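Local structure of CysQ, sulfite synthesis pathway protein (Bacteroides thetaiotaomicron VPI-5482, 3B8B) at residues G260-L272 against L279-E291. The protein probably hydrolyses adenosine 3',5'-bisphosphate to AMP and phosphate with the help of magnesium, as a CysQ member of the inositol monophosphatase superfamily. Numbering follows the deposited sequence. Where two conformers were deposited one is given.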
ATOM      1  N   GLY A 260      -1.266   5.450 -14.178  1.00 18.89           N
ATOM      2  CA  GLY A 260      -1.109   6.753 -14.768  1.00 19.49           C
ATOM      3  C   GLY A 260      -1.026   7.895 -13.781  1.00 19.19           C
ATOM      4  O   GLY A 260      -1.102   9.073 -14.168  1.00 20.29           O
HETATM    5  N   MSE A 261      -0.860   7.545 -12.505  1.00 19.37           N
HETATM    6  CA  MSE A 261      -0.758   8.516 -11.435  1.00 19.01           C
HETATM    7  C   MSE A 261       0.707   8.573 -10.985  1.00 19.22           C
HETATM    8  O   MSE A 261       1.572   7.903 -11.552  1.00 20.24           O
HETATM    9  CB  MSE A 261      -1.670   8.153 -10.238  1.00 19.38           C
HETATM   10  CG  MSE A 261      -3.049   7.667 -10.609  1.00 20.11           C
HETATM   11 SE   MSE A 261      -4.128   8.979 -11.578  0.80 26.47          SE
HETATM   12  CE  MSE A 261      -5.525   7.705 -12.236  1.00 21.18           C
ATOM     13  N   GLU A 262       0.978   9.372  -9.965  1.00 19.78           N
ATOM     14  CA  GLU A 262       2.322   9.489  -9.417  1.00 19.65           C
ATOM     15  C   GLU A 262       2.229   9.930  -7.957  1.00 19.40           C
ATOM     16  O   GLU A 262       1.221  10.514  -7.543  1.00 20.26           O
ATOM     17  CB  GLU A 262       3.142  10.460 -10.254  1.00 19.76           C
ATOM     18  CG  GLU A 262       4.615  10.575  -9.934  1.00 21.71           C
ATOM     19  CD  GLU A 262       5.325   9.254  -9.952  1.00 21.11           C
ATOM     20  OE1 GLU A 262       5.314   8.585  -8.908  1.00 20.55           O
ATOM     21  OE2 GLU A 262       5.932   8.924 -10.984  1.00 22.53           O
ATOM     22  N   VAL A 263       3.256   9.590  -7.184  1.00 18.74           N
ATOM     23  CA  VAL A 263       3.346   9.997  -5.783  1.00 18.31           C
ATOM     24  C   VAL A 263       4.564  10.942  -5.694  1.00 18.31           C
ATOM     25  O   VAL A 263       5.729  10.504  -5.621  1.00 18.04           O
ATOM     26  CB  VAL A 263       3.493   8.812  -4.809  1.00 18.53           C
ATOM     27  CG1 VAL A 263       3.502   9.312  -3.354  1.00 19.67           C
ATOM     28  CG2 VAL A 263       2.367   7.793  -5.034  1.00 19.23           C
ATOM     29  N   TYR A 264       4.278  12.234  -5.736  1.00 17.65           N
ATOM     30  CA  TYR A 264       5.312  13.275  -5.750  1.00 18.64           C
ATOM     31  C   TYR A 264       5.742  13.644  -4.339  1.00 18.89           C
ATOM     32  O   TYR A 264       4.908  13.676  -3.406  1.00 19.50           O
ATOM     33  CB  TYR A 264       4.783  14.545  -6.443  1.00 19.66           C
ATOM     34  CG  TYR A 264       4.526  14.345  -7.910  1.00 18.47           C
ATOM     35  CD1 TYR A 264       5.581  14.320  -8.814  1.00 21.01           C
ATOM     36  CD2 TYR A 264       3.235  14.127  -8.400  1.00 20.11           C
ATOM     37  CE1 TYR A 264       5.359  14.104 -10.156  1.00 22.49           C
ATOM     38  CE2 TYR A 264       3.010  13.913  -9.749  1.00 19.82           C
ATOM     39  CZ  TYR A 264       4.052  13.905 -10.612  1.00 21.65           C
ATOM     40  OH  TYR A 264       3.875  13.684 -11.965  1.00 22.95           O
ATOM     41  N   GLN A 265       7.016  13.983  -4.190  1.00 18.45           N
ATOM     42  CA  GLN A 265       7.466  14.739  -3.028  1.00 18.93           C
ATOM     43  C   GLN A 265       6.765  16.099  -3.098  1.00 19.11           C
ATOM     44  O   GLN A 265       6.871  16.819  -4.090  1.00 19.85           O
ATOM     45  CB  GLN A 265       8.978  14.885  -3.031  1.00 19.10           C
ATOM     46  CG  GLN A 265       9.732  13.567  -2.884  1.00 19.35           C
ATOM     47  CD  GLN A 265      11.229  13.784  -2.930  1.00 20.30           C
ATOM     48  OE1 GLN A 265      11.771  14.620  -2.172  1.00 20.63           O
ATOM     49  NE2 GLN A 265      11.921  13.077  -3.837  1.00 19.27           N
ATOM     50  N   ALA A 266       6.029  16.434  -2.058  1.00 19.50           N
ATOM     51  CA  ALA A 266       5.255  17.682  -2.060  1.00 20.82           C
ATOM     52  C   ALA A 266       6.195  18.864  -2.196  1.00 21.24           C
ATOM     53  O   ALA A 266       7.192  18.977  -1.474  1.00 21.54           O
ATOM     54  CB  ALA A 266       4.394  17.795  -0.809  1.00 21.84           C
ATOM     55  N   GLY A 267       5.912  19.705  -3.187  1.00 22.32           N
ATOM     56  CA  GLY A 267       6.716  20.887  -3.473  1.00 22.38           C
ATOM     57  C   GLY A 267       7.814  20.659  -4.475  1.00 23.20           C
ATOM     58  O   GLY A 267       8.531  21.596  -4.823  1.00 23.88           O
ATOM     59  N   LYS A 268       7.981  19.420  -4.920  1.00 22.78           N
ATOM     60  CA  LYS A 268       8.968  19.060  -5.925  1.00 23.76           C
ATOM     61  C   LYS A 268       8.285  18.385  -7.102  1.00 23.48           C
ATOM     62  O   LYS A 268       7.131  18.001  -7.013  1.00 24.11           O
ATOM     63  CB  LYS A 268       9.963  18.080  -5.331  1.00 23.87           C
ATOM     64  CG  LYS A 268      10.825  18.673  -4.256  1.00 25.37           C
ATOM     65  CD  LYS A 268      11.831  17.649  -3.860  1.00 25.77           C
ATOM     66  CE  LYS A 268      12.654  18.053  -2.673  1.00 30.83           C
ATOM     67  NZ  LYS A 268      13.612  16.904  -2.429  1.00 31.57           N
ATOM     68  N   GLU A 269       9.028  18.204  -8.188  1.00 23.57           N
ATOM     69  CA  GLU A 269       8.544  17.405  -9.321  1.00 23.99           C
ATOM     70  C   GLU A 269       9.007  15.956  -9.273  1.00 23.33           C
ATOM     71  O   GLU A 269       8.603  15.159 -10.106  1.00 24.80           O
ATOM     72  CB  GLU A 269       8.999  18.051 -10.630  1.00 26.09           C
ATOM     73  CG  GLU A 269       8.548  19.487 -10.729  1.00 29.31           C
ATOM     74  CD  GLU A 269       7.042  19.664 -10.609  1.00 35.28           C
ATOM     75  OE1 GLU A 269       6.275  18.846 -11.198  1.00 37.24           O
ATOM     76  OE2 GLU A 269       6.632  20.632  -9.901  1.00 36.82           O
ATOM     77  N   GLU A 270       9.858  15.632  -8.299  1.00 22.29           N
ATOM     78  CA  GLU A 270      10.422  14.294  -8.169  0.50 21.97           C
ATOM     79  C   GLU A 270       9.488  13.396  -7.363  1.00 20.29           C
ATOM     80  O   GLU A 270       8.926  13.825  -6.358  1.00 19.85           O
ATOM     81  CB  GLU A 270      11.796  14.325  -7.488  0.50 21.99           C
ATOM     82  CG  GLU A 270      12.941  14.889  -8.358  0.50 24.07           C
ATOM     83  CD  GLU A 270      12.904  16.398  -8.520  0.50 28.15           C
ATOM     84  OE1 GLU A 270      12.510  17.114  -7.573  0.50 29.06           O
ATOM     85  OE2 GLU A 270      13.309  16.881  -9.604  0.50 31.52           O
ATOM     86  N   PRO A 271       9.308  12.145  -7.817  1.00 19.74           N
ATOM     87  CA  PRO A 271       8.565  11.211  -6.975  1.00 19.21           C
ATOM     88  C   PRO A 271       9.276  10.878  -5.663  1.00 19.07           C
ATOM     89  O   PRO A 271      10.496  11.106  -5.526  1.00 18.26           O
ATOM     90  CB  PRO A 271       8.450   9.951  -7.835  1.00 20.37           C
ATOM     91  CG  PRO A 271       8.773  10.388  -9.204  1.00 22.38           C
ATOM     92  CD  PRO A 271       9.690  11.529  -9.103  1.00 21.13           C
ATOM     93  N   LEU A 272       8.521  10.332  -4.705  1.00 18.93           N
ATOM     94  CA  LEU A 272       9.167   9.736  -3.523  1.00 19.53           C
ATOM     95  C   LEU A 272      10.220   8.725  -3.977  1.00 19.48           C
ATOM     96  O   LEU A 272      10.001   8.003  -4.952  1.00 18.66           O
ATOM     97  CB  LEU A 272       8.164   9.009  -2.667  1.00 19.16           C
ATOM     98  CG  LEU A 272       7.137   9.796  -1.856  1.00 18.78           C
ATOM     99  CD1 LEU A 272       6.189   8.807  -1.096  1.00 19.20           C
ATOM    100  CD2 LEU A 272       7.824  10.734  -0.896  1.00 19.53           C
ATOM    101  N   LEU A 279      14.424   6.139   6.428  1.00 21.90           N
ATOM    102  CA  LEU A 279      13.214   5.529   5.879  1.00 21.72           C
ATOM    103  C   LEU A 279      11.907   6.346   6.033  1.00 20.53           C
ATOM    104  O   LEU A 279      10.844   5.965   5.526  1.00 20.00           O
ATOM    105  CB  LEU A 279      13.043   4.115   6.453  1.00 21.99           C
ATOM    106  CG  LEU A 279      14.166   3.146   6.056  1.00 23.08           C
ATOM    107  CD1 LEU A 279      13.954   1.804   6.800  1.00 23.75           C
ATOM    108  CD2 LEU A 279      14.246   2.921   4.520  1.00 22.97           C
ATOM    109  N   LEU A 280      11.974   7.501   6.706  1.00 20.47           N
ATOM    110  CA  LEU A 280      10.883   8.459   6.637  1.00 20.38           C
ATOM    111  C   LEU A 280      10.749   8.977   5.215  1.00 19.89           C
ATOM    112  O   LEU A 280      11.760   9.295   4.576  1.00 20.10           O
ATOM    113  CB  LEU A 280      11.152   9.675   7.543  1.00 20.86           C
ATOM    114  CG  LEU A 280      10.836   9.489   9.021  1.00 22.80           C
ATOM    115  CD1 LEU A 280      11.568  10.514   9.901  1.00 22.58           C
ATOM    116  CD2 LEU A 280       9.347   9.562   9.235  1.00 23.31           C
ATOM    117  N   ASN A 281       9.506   9.068   4.757  1.00 19.40           N
ATOM    118  CA  ASN A 281       9.157   9.836   3.558  1.00 19.27           C
ATOM    119  C   ASN A 281       9.047  11.302   3.955  1.00 19.99           C
ATOM    120  O   ASN A 281       8.496  11.601   5.028  1.00 19.53           O
ATOM    121  CB  ASN A 281       7.779   9.457   2.986  1.00 19.46           C
ATOM    122  CG  ASN A 281       7.675   8.027   2.463  1.00 19.31           C
ATOM    123  OD1 ASN A 281       6.650   7.321   2.720  1.00 21.78           O
ATOM    124  ND2 ASN A 281       8.649   7.604   1.708  1.00 15.48           N
ATOM    125  N   PRO A 282       9.382  12.212   3.028  1.00 19.77           N
ATOM    126  CA  PRO A 282       8.890  13.592   3.161  1.00 20.30           C
ATOM    127  C   PRO A 282       7.395  13.664   2.877  1.00 19.46           C
ATOM    128  O   PRO A 282       6.762  12.647   2.517  1.00 19.24           O
ATOM    129  CB  PRO A 282       9.655  14.345   2.067  1.00 20.68           C
ATOM    130  CG  PRO A 282       9.865  13.328   1.003  1.00 22.10           C
ATOM    131  CD  PRO A 282      10.105  12.004   1.761  1.00 20.43           C
ATOM    132  N   TRP A 283       6.832  14.868   2.981  1.00 18.92           N
ATOM    133  CA  TRP A 283       5.478  15.120   2.545  1.00 19.16           C
ATOM    134  C   TRP A 283       5.300  14.628   1.117  1.00 19.19           C
ATOM    135  O   TRP A 283       6.204  14.802   0.299  1.00 18.80           O
ATOM    136  CB  TRP A 283       5.192  16.601   2.541  1.00 20.34           C
ATOM    137  CG  TRP A 283       5.172  17.247   3.887  1.00 20.45           C
ATOM    138  CD1 TRP A 283       5.228  16.638   5.090  1.00 21.37           C
ATOM    139  CD2 TRP A 283       4.990  18.638   4.142  1.00 21.14           C
ATOM    140  NE1 TRP A 283       5.118  17.582   6.103  1.00 21.68           N
ATOM    141  CE2 TRP A 283       4.981  18.816   5.534  1.00 19.66           C
ATOM    142  CE3 TRP A 283       4.844  19.746   3.325  1.00 20.68           C
ATOM    143  CZ2 TRP A 283       4.825  20.076   6.131  1.00 20.83           C
ATOM    144  CZ3 TRP A 283       4.675  20.999   3.915  1.00 22.44           C
ATOM    145  CH2 TRP A 283       4.689  21.147   5.298  1.00 20.62           C
ATOM    146  N   PHE A 284       4.130  14.065   0.819  1.00 18.18           N
ATOM    147  CA  PHE A 284       3.837  13.628  -0.555  1.00 18.76           C
ATOM    148  C   PHE A 284       2.435  14.016  -1.001  1.00 18.99           C
ATOM    149  O   PHE A 284       1.583  14.365  -0.178  1.00 19.63           O
ATOM    150  CB  PHE A 284       4.085  12.118  -0.722  1.00 18.75           C
ATOM    151  CG  PHE A 284       3.146  11.238   0.045  1.00 17.23           C
ATOM    152  CD1 PHE A 284       1.902  10.922  -0.475  1.00 20.76           C
ATOM    153  CD2 PHE A 284       3.495  10.701   1.289  1.00 19.10           C
ATOM    154  CE1 PHE A 284       1.039  10.118   0.194  1.00 20.70           C
ATOM    155  CE2 PHE A 284       2.614   9.883   1.968  1.00 19.83           C
ATOM    156  CZ  PHE A 284       1.388   9.578   1.413  1.00 20.51           C
ATOM    157  N   ILE A 285       2.237  13.932  -2.314  1.00 18.92           N
ATOM    158  CA  ILE A 285       0.959  14.197  -2.973  0.50 19.51           C
ATOM    159  C   ILE A 285       0.766  13.168  -4.083  1.00 19.31           C
ATOM    160  O   ILE A 285       1.611  13.063  -4.993  1.00 19.31           O
ATOM    161  CB  ILE A 285       0.925  15.570  -3.646  0.50 19.80           C
ATOM    162  CG1 ILE A 285       1.145  16.694  -2.634  0.50 19.95           C
ATOM    163  CG2 ILE A 285      -0.405  15.806  -4.358  0.50 20.15           C
ATOM    164  CD1 ILE A 285       1.429  17.981  -3.302  0.50 21.32           C
ATOM    165  N   VAL A 286      -0.343  12.441  -4.027  1.00 18.70           N
ATOM    166  CA  VAL A 286      -0.698  11.484  -5.057  1.00 19.23           C
ATOM    167  C   VAL A 286      -1.709  12.151  -5.979  1.00 19.49           C
ATOM    168  O   VAL A 286      -2.749  12.649  -5.512  1.00 19.64           O
ATOM    169  CB  VAL A 286      -1.327  10.214  -4.458  1.00 19.06           C
ATOM    170  CG1 VAL A 286      -1.436   9.106  -5.550  1.00 19.36           C
ATOM    171  CG2 VAL A 286      -0.553   9.704  -3.228  1.00 20.12           C
ATOM    172  N   GLU A 287      -1.413  12.164  -7.274  1.00 18.95           N
ATOM    173  CA  GLU A 287      -2.292  12.814  -8.258  1.00 20.05           C
ATOM    174  C   GLU A 287      -1.958  12.240  -9.634  1.00 19.72           C
ATOM    175  O   GLU A 287      -1.011  11.466  -9.788  1.00 19.70           O
ATOM    176  CB  GLU A 287      -2.108  14.348  -8.208  1.00 20.16           C
ATOM    177  CG  GLU A 287      -0.701  14.802  -8.559  1.00 21.09           C
ATOM    178  CD  GLU A 287      -0.448  16.323  -8.386  1.00 26.86           C
ATOM    179  OE1 GLU A 287      -0.168  16.781  -7.263  1.00 33.30           O
ATOM    180  OE2 GLU A 287      -0.468  17.022  -9.397  1.00 31.79           O
ATOM    181  N   ALA A 288      -2.715  12.637 -10.653  1.00 20.35           N
ATOM    182  CA  ALA A 288      -2.405  12.253 -12.021  1.00 20.92           C
ATOM    183  C   ALA A 288      -0.991  12.662 -12.413  1.00 21.06           C
ATOM    184  O   ALA A 288      -0.522  13.719 -11.991  1.00 21.27           O
ATOM    185  CB  ALA A 288      -3.433  12.894 -12.980  1.00 21.74           C
ATOM    186  N   LYS A 289      -0.309  11.842 -13.197  1.00 22.51           N
ATOM    187  CA  LYS A 289       1.044  12.185 -13.632  1.00 23.73           C
ATOM    188  C   LYS A 289       1.001  13.531 -14.334  1.00 24.77           C
ATOM    189  O   LYS A 289       0.146  13.767 -15.179  1.00 24.48           O
ATOM    190  CB  LYS A 289       1.610  11.115 -14.562  1.00 24.03           C
ATOM    191  CG  LYS A 289       3.079  11.296 -14.915  1.00 26.28           C
ATOM    192  CD  LYS A 289       3.589  10.171 -15.839  1.00 28.99           C
ATOM    193  CE  LYS A 289       5.026  10.422 -16.295  1.00 34.11           C
ATOM    194  NZ  LYS A 289       5.948  10.252 -15.128  1.00 39.10           N
ATOM    195  N   ARG A 290       1.897  14.432 -13.942  1.00 25.43           N
ATOM    196  CA  ARG A 290       1.922  15.771 -14.499  1.00 27.19           C
ATOM    197  C   ARG A 290       2.441  15.709 -15.945  1.00 27.61           C
ATOM    198  O   ARG A 290       3.387  14.967 -16.241  1.00 28.26           O
ATOM    199  CB  ARG A 290       2.779  16.664 -13.596  1.00 26.53           C
ATOM    200  CG  ARG A 290       2.167  16.869 -12.227  1.00 25.56           C
ATOM    201  CD  ARG A 290       3.186  17.410 -11.233  1.00 26.17           C
ATOM    202  NE  ARG A 290       2.635  17.459  -9.896  1.00 24.75           N
ATOM    203  CZ  ARG A 290       3.367  17.665  -8.804  1.00 25.00           C
ATOM    204  NH1 ARG A 290       2.794  17.655  -7.622  1.00 26.94           N
ATOM    205  NH2 ARG A 290       4.652  17.922  -8.908  1.00 24.07           N
ATOM    206  N   GLU A 291       1.817  16.501 -16.816  0.50 28.86           N
ATOM    207  CA  GLU A 291       2.245  16.719 -18.213  0.50 29.02           C
ATOM    208  C   GLU A 291       3.459  15.897 -18.681  0.50 29.33           C
ATOM    209  O   GLU A 291       4.268  16.355 -19.504  0.50 29.76           O
ATOM    210  CB  GLU A 291       2.512  18.214 -18.429  0.50 28.83           C
ATOM    211  CG  GLU A 291       3.658  18.802 -17.585  0.50 28.77           C
ATOM    212  CD  GLU A 291       3.251  19.448 -16.261  0.50 26.83           C
ATOM    213  OE1 GLU A 291       2.072  19.835 -16.055  0.50 27.58           O
ATOM    214  OE2 GLU A 291       4.156  19.597 -15.410  0.50 28.98           O
TER
HETATM  215  O   HOH W   1       6.199  12.962 -13.343  1.00 32.05           O
HETATM  216  O   HOH W   2       8.402  17.005   0.112  1.00 23.92           O
HETATM  217  O   HOH W   3       4.693  18.538  -5.592  1.00 28.47           O
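Tyr264 and Arg290 show how an antiparallel strand pair can be finished off by a cation-pi stack. The guanidinium lies flat on the ring, planes 6° apart, with Arg290 CZ 3.6 Å from Tyr264 CD2; Glu262 CG lies over the rim of the opposite face. With CG anti to its carbonyl carbon (chi1 -66°), the arginine chain runs from the tyrosine hydroxyl back toward CB. Arg290 N donates an almost straight bond to Tyr264 OH (2.9 Å).

Hydrogen bonds in or near its plane, three of them in salt bridges, hold the guanidinium's rotation. NE and NH1 grip the two oxygens of Glu287 side-on, while Arg290 NH2 reaches Glu269 OE1 (3.0 Å) and the carbonyl of Lys268. An alanine in place of Arg290 would probably uncover one face of Tyr264 and leave Glu269 and Glu287 without their shared counter-charge.

Two backbone bonds each join Glu262 to Glu287 and Tyr264 to Ile285; beyond the strand ends come Ala266 N to Trp283 O and Lys289 N to Gly260 O. Strand 280-288 also pairs with 238-240 and 244-245, and Asn281 lies about 6 Å, side chain to side chain, from Asp248, a predicted magnesium ligand.

On the other face Val263 CG2 meets Val286 CG2 (3.9 Å), Val263 reaching helix 246-258 and Val286 Tyr238. Beside the strands Leu272 packs on Pro282.

The chemistry implies a strand pair whose salt-bridge network ties Glu269, just after the Gln265-Lys268 turn, to the C-terminal end.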